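Local coordinates for protein lactaldehyde dehydrogenase (Methanocaldococcus jannaschii, PDB 3PQA) that oxidises lactaldehyde to lactate with NAD as the preferred coenzyme, a step in the biosynthesis of coenzyme F420, at residues Y46-V49 with M50-L53; G272-C275 with I276-G279; K231-G234 with F235-I238. All blocks are in the same frame, centred on the assembly; numbering follows the deposited sequence.

Contact 1 of 3, residues Y46-V49 with M50-L53; sequences YKEV and MKNL
E48 and N52 meet at one backbone oxygen. The carbonyl O of E48 accepts the side-chain ND2 of N52 at 2.9 Å and the backbone N of N52 at 3.1 Å, and the two donors come from opposite faces of the carbonyl plane. For ND2 the N-H...O angle is only 132°, so the bond is bent, and E48 O stands 33° out of the amide plane of N52. The same ND2 makes a weak bond to the carboxylate atom OE2 of E48, 3.4 Å away, with carboxylate and amide planes steeply inclined to each other. Asparagine suits the place because its short side chain, with CG beside its own backbone N (chi1 -68°), folds the amide back over the last turn. The other carboxylate oxygen of E48, OE1, lies alongside the extended chain of K51: it is 3.6 Å from CD of K51 and forms only a long salt bridge, 4.0 Å, to NZ. Both side chains point the same way, and E415 of the second subunit packs against them.

Beneath these polar side chains, regular backbone bonds hold the turn, from M50 N to Y46 O at 3.1 Å and from K51 N to K47 O at 3.0 Å. M50 and L53 are buried on V193 and V189, which suits apolar side chains, while the partly exposed V49 and Y46 pack on P190. Y46 occupies the N-cap position, and the whole is a single short amphipathic helix, 47-51, on the outside of the aldehyde dehydrogenase fold.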
ATOM      1  N   TYR B  46       2.023  11.511  31.589  1.00 13.82           N
ATOM      2  CA  TYR B  46       2.222  10.133  31.139  1.00 15.46           C
ATOM      3  C   TYR B  46       2.415   9.972  29.638  1.00 13.56           C
ATOM      4  O   TYR B  46       2.438   8.842  29.135  1.00 13.61           O
ATOM      5  CB  TYR B  46       1.070   9.255  31.611  1.00 19.93           C
ATOM      6  CG  TYR B  46       1.038   9.117  33.107  1.00 21.02           C
ATOM      7  CD1 TYR B  46       1.966   8.316  33.776  1.00 20.60           C
ATOM      8  CD2 TYR B  46       0.090   9.797  33.853  1.00 20.62           C
ATOM      9  CE1 TYR B  46       1.935   8.204  35.168  1.00 21.25           C
ATOM     10  CE2 TYR B  46       0.041   9.687  35.230  1.00 21.25           C
ATOM     11  CZ  TYR B  46       0.954   8.891  35.878  1.00 20.92           C
ATOM     12  OH  TYR B  46       0.880   8.808  37.246  1.00 21.40           O
ATOM     13  N   LYS B  47       2.575  11.092  28.933  1.00 13.02           N
ATOM     14  CA  LYS B  47       2.778  11.080  27.470  1.00 13.32           C
ATOM     15  C   LYS B  47       4.021  10.300  27.059  1.00 13.66           C
ATOM     16  O   LYS B  47       3.986   9.547  26.085  1.00 13.63           O
ATOM     17  CB  LYS B  47       2.839  12.503  26.910  1.00 14.19           C
ATOM     18  CG  LYS B  47       1.499  13.231  26.925  1.00 14.70           C
ATOM     19  CD  LYS B  47       1.626  14.684  26.442  1.00 14.53           C
ATOM     20  CE  LYS B  47       1.711  14.790  24.908  1.00 14.78           C
ATOM     21  NZ  LYS B  47       1.907  16.213  24.472  1.00 14.58           N
ATOM     22  N   GLU B  48       5.113  10.483  27.799  1.00 15.26           N
ATOM     23  CA  GLU B  48       6.349   9.746  27.516  1.00 17.25           C
ATOM     24  C   GLU B  48       6.220   8.246  27.733  1.00 15.56           C
ATOM     25  O   GLU B  48       6.698   7.459  26.910  1.00 15.38           O
ATOM     26  CB  GLU B  48       7.543  10.327  28.286  1.00 22.98           C
ATOM     27  CG  GLU B  48       8.112  11.568  27.610  1.00 26.11           C
ATOM     28  CD  GLU B  48       8.549  11.296  26.168  1.00 24.17           C
ATOM     29  OE1 GLU B  48       7.980  11.901  25.238  1.00 26.21           O
ATOM     30  OE2 GLU B  48       9.464  10.471  25.966  1.00 26.33           O
ATOM     31  N   VAL B  49       5.573   7.855  28.831  1.00 15.94           N
ATOM     32  CA  VAL B  49       5.309   6.444  29.119  1.00 16.96           C
ATOM     33  C   VAL B  49       4.523   5.755  28.003  1.00 16.13           C
ATOM     34  O   VAL B  49       4.930   4.675  27.530  1.00 16.17           O
ATOM     35  CB  VAL B  49       4.612   6.244  30.501  1.00 19.15           C
ATOM     36  CG1 VAL B  49       4.054   4.824  30.639  1.00 21.36           C
ATOM     37  CG2 VAL B  49       5.583   6.511  31.615  1.00 21.29           C
ATOM     38  N   MET B  50       3.413   6.369  27.580  1.00 15.07           N
ATOM     39  CA  MET B  50       2.604   5.821  26.481  1.00 14.72           C
ATOM     40  C   MET B  50       3.359   5.791  25.145  1.00 14.20           C
ATOM     41  O   MET B  50       3.266   4.809  24.393  1.00 15.10           O
ATOM     42  CB  MET B  50       1.303   6.607  26.284  1.00 16.15           C
ATOM     43  CG  MET B  50       0.038   5.983  26.865  1.00 17.63           C
ATOM     44  SD  MET B  50      -0.105   4.188  26.939  1.00 15.25           S
ATOM     45  CE  MET B  50      -0.463   3.804  25.238  1.00 17.72           C
ATOM     46  N   LYS B  51       4.067   6.875  24.836  1.00 13.87           N
ATOM     47  CA  LYS B  51       4.813   6.995  23.574  1.00 14.21           C
ATOM     48  C   LYS B  51       5.857   5.882  23.442  1.00 14.43           C
ATOM     49  O   LYS B  51       6.158   5.425  22.336  1.00 15.00           O
ATOM     50  CB  LYS B  51       5.477   8.367  23.488  1.00 16.33           C
ATOM     51  CG  LYS B  51       6.315   8.605  22.239  1.00 17.53           C
ATOM     52  CD  LYS B  51       7.012   9.938  22.357  1.00 17.00           C
ATOM     53  CE  LYS B  51       7.787  10.267  21.106  1.00 17.76           C
ATOM     54  NZ  LYS B  51       8.520  11.540  21.320  1.00 17.23           N
ATOM     55  N   ASN B  52       6.388   5.442  24.569  1.00 14.67           N
ATOM     56  CA  ASN B  52       7.451   4.439  24.559  1.00 15.41           C
ATOM     57  C   ASN B  52       7.024   3.034  24.905  1.00 14.80           C
ATOM     58  O   ASN B  52       7.859   2.145  24.981  1.00 15.56           O
ATOM     59  CB  ASN B  52       8.605   4.862  25.465  1.00 18.88           C
ATOM     60  CG  ASN B  52       9.328   6.061  24.941  1.00 19.04           C
ATOM     61  OD1 ASN B  52       9.947   6.013  23.890  1.00 19.42           O
ATOM     62  ND2 ASN B  52       9.246   7.142  25.653  1.00 19.38           N
ATOM     63  N   LEU B  53       5.734   2.819  25.096  1.00 14.44           N
ATOM     64  CA  LEU B  53       5.237   1.483  25.381  1.00 15.09           C
ATOM     65  C   LEU B  53       5.530   0.575  24.187  1.00 14.11           C
ATOM     66  O   LEU B  53       5.192   0.924  23.054  1.00 14.35           O
ATOM     67  CB  LEU B  53       3.733   1.523  25.635  1.00 17.09           C
ATOM     68  CG  LEU B  53       3.209   0.565  26.694  1.00 17.17           C
ATOM     69  CD1 LEU B  53       3.799   0.951  28.054  1.00 17.36           C
ATOM     70  CD2 LEU B  53       1.696   0.617  26.739  1.00 17.30           C
TER

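Contact 2 of 3, residues G272-C275 with I276-G279; sequences GQVC and ISVG
V274 and S277 are the ends of a type I beta turn that carries C275, the probable catalytic cysteine of the aldehyde dehydrogenase family, at its first corner and I276 at its second. The turn is closed by S277 N, which donates to V274 O at 3.0 Å; the donor stands above the carbonyl plane, 68° out of it, although the N-H itself points fairly straight at the oxygen. Inside the turn the serine hydroxyl folds back toward the chain before it: OG of S277 is 3.0 Å from both V274 N and V274 O, with G272 O at 3.1 Å, so the hydroxyl lies among backbone polar atoms. A small polar side chain suits this buried spot.

The CG1 methyl of V274 crosses the I276 side chain obliquely, with CG1 to CG1 of the isoleucine at 4.0 Å. I276 holds that branch between its backbone N and carbonyl carbon (chi1 50°), and its other branch, CG2, comes within 4.2 Å of C275 SG. The beta-branched, apolar residue thus touches both V274 and C275, and L395 packs on it and on C275. With an alanine here, CG1 of V274 and the sulfur of C275 would probably lose this apolar neighbour, and a gap would be likely to open beside L395.

The loop is also tied from outside: ND2 of N246 hydrogen-bonds the carbonyl oxygens of C275 and S277, and ND2 of N141 that of Q273. The side chain of C275 is about 6 Å from that of E241, the other probable active-site residue. Because chi1 (57°) sets it between its own N and carbonyl carbon, SG of C275 lies obliquely above and beside the next peptide nitrogen, 3.4 Å from I276 N.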
ATOM      1  N   GLY B 272     -34.112   4.386  15.281  1.00 13.14           N
ATOM      2  CA  GLY B 272     -33.613   5.425  14.386  1.00 12.93           C
ATOM      3  C   GLY B 272     -32.534   6.340  14.963  1.00 12.88           C
ATOM      4  O   GLY B 272     -32.189   7.358  14.352  1.00 13.03           O
ATOM      5  N   GLN B 273     -31.993   5.990  16.135  1.00 12.58           N
ATOM      6  CA  GLN B 273     -30.982   6.828  16.789  1.00 12.43           C
ATOM      7  C   GLN B 273     -29.575   6.410  16.351  1.00 13.02           C
ATOM      8  O   GLN B 273     -28.701   6.146  17.181  1.00 13.24           O
ATOM      9  CB  GLN B 273     -31.111   6.766  18.314  1.00 13.39           C
ATOM     10  CG  GLN B 273     -32.505   7.111  18.804  1.00 13.97           C
ATOM     11  CD  GLN B 273     -32.655   6.939  20.301  1.00 13.64           C
ATOM     12  OE1 GLN B 273     -32.785   7.925  21.034  1.00 14.18           O
ATOM     13  NE2 GLN B 273     -32.616   5.698  20.768  1.00 14.08           N
ATOM     14  N   VAL B 274     -29.369   6.339  15.037  1.00 13.82           N
ATOM     15  CA  VAL B 274     -28.047   6.008  14.488  1.00 14.20           C
ATOM     16  C   VAL B 274     -27.661   7.097  13.490  1.00 14.18           C
ATOM     17  O   VAL B 274     -28.519   7.586  12.741  1.00 14.11           O
ATOM     18  CB  VAL B 274     -28.013   4.613  13.797  1.00 14.59           C
ATOM     19  CG1 VAL B 274     -26.564   4.121  13.634  1.00 14.72           C
ATOM     20  CG2 VAL B 274     -28.840   3.582  14.557  1.00 14.75           C
ATOM     21  N   CYS B 275     -26.389   7.497  13.473  1.00 14.14           N
ATOM     22  CA  CYS B 275     -25.998   8.571  12.560  1.00 15.05           C
ATOM     23  C   CYS B 275     -26.276   8.202  11.106  1.00 13.95           C
ATOM     24  O   CYS B 275     -26.472   9.087  10.286  1.00 13.14           O
ATOM     25  CB  CYS B 275     -24.544   8.979  12.716  1.00 16.60           C
ATOM     26  SG  CYS B 275     -23.429   7.656  12.484  1.00 26.04           S
ATOM     27  N   ILE B 276     -26.278   6.900  10.797  1.00 14.12           N
ATOM     28  CA  ILE B 276     -26.539   6.417   9.428  1.00 15.11           C
ATOM     29  C   ILE B 276     -27.942   5.798   9.215  1.00 13.22           C
ATOM     30  O   ILE B 276     -28.201   5.158   8.186  1.00 12.49           O
ATOM     31  CB  ILE B 276     -25.423   5.454   8.924  1.00 17.26           C
ATOM     32  CG1 ILE B 276     -25.141   4.348   9.942  1.00 19.07           C
ATOM     33  CG2 ILE B 276     -24.154   6.243   8.592  1.00 19.04           C
ATOM     34  CD1 ILE B 276     -24.097   3.333   9.469  1.00 17.68           C
ATOM     35  N   SER B 277     -28.834   6.007  10.187  1.00 12.38           N
ATOM     36  CA  SER B 277     -30.250   5.645  10.060  1.00 12.25           C
ATOM     37  C   SER B 277     -30.884   6.268   8.824  1.00 11.96           C
ATOM     38  O   SER B 277     -30.473   7.336   8.356  1.00 11.83           O
ATOM     39  CB  SER B 277     -31.052   6.122  11.290  1.00 12.84           C
ATOM     40  OG  SER B 277     -30.651   5.438  12.462  1.00 16.30           O
ATOM     41  N   VAL B 278     -31.868   5.568   8.274  1.00 12.38           N
ATOM     42  CA  VAL B 278     -32.601   6.047   7.116  1.00 12.46           C
ATOM     43  C   VAL B 278     -33.272   7.374   7.496  1.00 12.25           C
ATOM     44  O   VAL B 278     -34.029   7.435   8.474  1.00 12.92           O
ATOM     45  CB  VAL B 278     -33.672   5.011   6.692  1.00 13.59           C
ATOM     46  CG1 VAL B 278     -34.662   5.597   5.650  1.00 14.51           C
ATOM     47  CG2 VAL B 278     -32.992   3.722   6.172  1.00 14.41           C
ATOM     48  N   GLY B 279     -32.983   8.417   6.717  1.00 12.15           N
ATOM     49  CA  GLY B 279     -33.535   9.767   6.932  1.00 12.84           C
ATOM     50  C   GLY B 279     -34.668  10.099   5.981  1.00 13.36           C
ATOM     51  O   GLY B 279     -35.568  10.886   6.318  1.00 14.09           O
TER

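Contact 3 of 3, residues K231-G234 with F235-I238; sequences KKAG and FKKI
The bend that leads from helix 223-232 into strand 237-241 brings A233 against K236 and I238, and G234 against K236. K236 lays its aliphatic chain past the carbonyl of A233, with CG 3.5 Å from A233 O, and then bends at its last torsion (chi4 61°) to bring NZ back to the same oxygen at 2.8 Å. NZ lies in the carbonyl plane of A233, with a C=O...N angle of 152°. A long, flexible lysine fits here because the ammonium group has more than one carbonyl to serve: V209 O is a second acceptor, and N211 O a weak third.

This is the second connection, helix to strand, of the beta-alpha-beta unit formed by strand 216-220, helix 223-232 and strand 237-241, whose helix begins with residues that probably bind NAD. G234 turns the chain with positive phi (73°), which favours glycine. Its O accepts K236 N at 2.9 Å around F235, the centre of an inverse gamma turn, which packs on K439 of the second subunit. Within the bend, the methyl of A233 meets CD1 of I238 at 3.9 Å; a small residue suits this buried position beside the isoleucine.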
ATOM      1  N   LYS B 231     -14.910  25.601  15.676  1.00 18.66           N
ATOM      2  CA  LYS B 231     -14.729  27.015  16.042  1.00 20.58           C
ATOM      3  C   LYS B 231     -14.003  27.224  17.379  1.00 19.99           C
ATOM      4  O   LYS B 231     -13.567  28.338  17.683  1.00 20.72           O
ATOM      5  CB  LYS B 231     -16.075  27.760  16.058  1.00 22.93           C
ATOM      6  CG  LYS B 231     -16.855  27.674  14.749  1.00 25.10           C
ATOM      7  CD  LYS B 231     -18.167  28.456  14.825  1.00 23.76           C
ATOM      8  CE  LYS B 231     -19.124  28.064  13.703  1.00 25.18           C
ATOM      9  NZ  LYS B 231     -18.478  28.063  12.347  1.00 24.11           N
ATOM     10  N   LYS B 232     -13.871  26.166  18.172  1.00 18.98           N
ATOM     11  CA  LYS B 232     -13.318  26.297  19.524  1.00 19.30           C
ATOM     12  C   LYS B 232     -12.039  25.498  19.775  1.00 17.08           C
ATOM     13  O   LYS B 232     -11.326  25.776  20.744  1.00 17.46           O
ATOM     14  CB  LYS B 232     -14.359  25.886  20.571  1.00 24.41           C
ATOM     15  CG  LYS B 232     -15.472  26.889  20.800  1.00 26.41           C
ATOM     16  CD  LYS B 232     -16.536  26.306  21.724  1.00 26.14           C
ATOM     17  CE  LYS B 232     -16.008  26.065  23.141  1.00 26.55           C
ATOM     18  NZ  LYS B 232     -16.200  27.195  24.111  1.00 26.61           N
ATOM     19  N   ALA B 233     -11.757  24.508  18.924  1.00 16.63           N
ATOM     20  CA  ALA B 233     -10.642  23.587  19.159  1.00 16.73           C
ATOM     21  C   ALA B 233      -9.264  24.244  19.057  1.00 17.35           C
ATOM     22  O   ALA B 233      -8.347  23.883  19.802  1.00 18.09           O
ATOM     23  CB  ALA B 233     -10.734  22.373  18.218  1.00 16.38           C
ATOM     24  N   GLY B 234      -9.117  25.204  18.146  1.00 16.62           N
ATOM     25  CA  GLY B 234      -7.826  25.855  17.939  1.00 16.12           C
ATOM     26  C   GLY B 234      -6.848  24.937  17.226  1.00 15.56           C
ATOM     27  O   GLY B 234      -7.246  24.119  16.383  1.00 15.60           O
ATOM     28  N   PHE B 235      -5.574  25.055  17.586  1.00 15.74           N
ATOM     29  CA  PHE B 235      -4.503  24.310  16.931  1.00 16.49           C
ATOM     30  C   PHE B 235      -4.439  22.855  17.438  1.00 15.58           C
ATOM     31  O   PHE B 235      -3.584  22.496  18.243  1.00 16.37           O
ATOM     32  CB  PHE B 235      -3.171  25.030  17.165  1.00 18.67           C
ATOM     33  CG  PHE B 235      -2.128  24.789  16.098  1.00 19.33           C
ATOM     34  CD1 PHE B 235      -1.883  23.510  15.597  1.00 19.03           C
ATOM     35  CD2 PHE B 235      -1.353  25.845  15.628  1.00 19.04           C
ATOM     36  CE1 PHE B 235      -0.898  23.296  14.632  1.00 19.43           C
ATOM     37  CE2 PHE B 235      -0.373  25.636  14.663  1.00 19.44           C
ATOM     38  CZ  PHE B 235      -0.146  24.361  14.169  1.00 19.19           C
ATOM     39  N   LYS B 236      -5.344  22.027  16.935  1.00 14.56           N
ATOM     40  CA  LYS B 236      -5.429  20.620  17.281  1.00 14.42           C
ATOM     41  C   LYS B 236      -5.773  19.899  15.993  1.00 13.54           C
ATOM     42  O   LYS B 236      -6.389  20.499  15.106  1.00 13.59           O
ATOM     43  CB  LYS B 236      -6.588  20.373  18.253  1.00 16.18           C
ATOM     44  CG  LYS B 236      -6.413  20.921  19.648  1.00 16.85           C
ATOM     45  CD  LYS B 236      -7.570  20.465  20.550  1.00 16.54           C
ATOM     46  CE  LYS B 236      -7.383  20.962  21.968  1.00 16.91           C
ATOM     47  NZ  LYS B 236      -7.354  22.435  22.023  1.00 16.67           N
ATOM     48  N   LYS B 237      -5.400  18.621  15.903  1.00 13.12           N
ATOM     49  CA  LYS B 237      -5.964  17.712  14.895  1.00 14.25           C
ATOM     50  C   LYS B 237      -7.407  17.450  15.280  1.00 13.82           C
ATOM     51  O   LYS B 237      -7.711  17.323  16.463  1.00 13.36           O
ATOM     52  CB  LYS B 237      -5.194  16.384  14.849  1.00 17.22           C
ATOM     53  CG  LYS B 237      -4.002  16.363  13.892  1.00 18.61           C
ATOM     54  CD  LYS B 237      -3.430  14.942  13.668  1.00 18.16           C
ATOM     55  CE  LYS B 237      -3.978  14.263  12.407  1.00 18.75           C
ATOM     56  NZ  LYS B 237      -3.118  13.094  11.974  1.00 18.44           N
ATOM     57  N   ILE B 238      -8.295  17.391  14.289  1.00 14.24           N
ATOM     58  CA  ILE B 238      -9.731  17.242  14.539  1.00 14.50           C
ATOM     59  C   ILE B 238     -10.320  16.136  13.682  1.00 13.40           C
ATOM     60  O   ILE B 238     -10.171  16.151  12.462  1.00 14.59           O
ATOM     61  CB  ILE B 238     -10.502  18.552  14.223  1.00 16.39           C
ATOM     62  CG1 ILE B 238      -9.962  19.710  15.060  1.00 16.79           C
ATOM     63  CG2 ILE B 238     -12.008  18.370  14.470  1.00 16.92           C
ATOM     64  CD1 ILE B 238     -10.394  21.079  14.561  1.00 16.91           C
TER

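Overall arrangement
Contact 2 is the buried one, about 10 Å from the chain centre, whereas contacts 1 and 3 lie farther out, at about 28 and 20 Å, and both touch the second subunit. No two touch: nearest atoms are about 10 Å apart for contacts 1 and 3 and about 16 Å for contacts 2 and 3. They hold different elements: contact 1 lies along one helix, contact 3 links helix to strand in the beta-alpha-beta unit that probably binds NAD, and contact 2 leads into strand 278-284 of another sheet. Charge follows place: carboxylate and ammonium groups in contact 1, a lysine gripping carbonyls in contact 3, apolar or hydroxyl-bearing side chains beside the probable catalytic cysteine in contact 2.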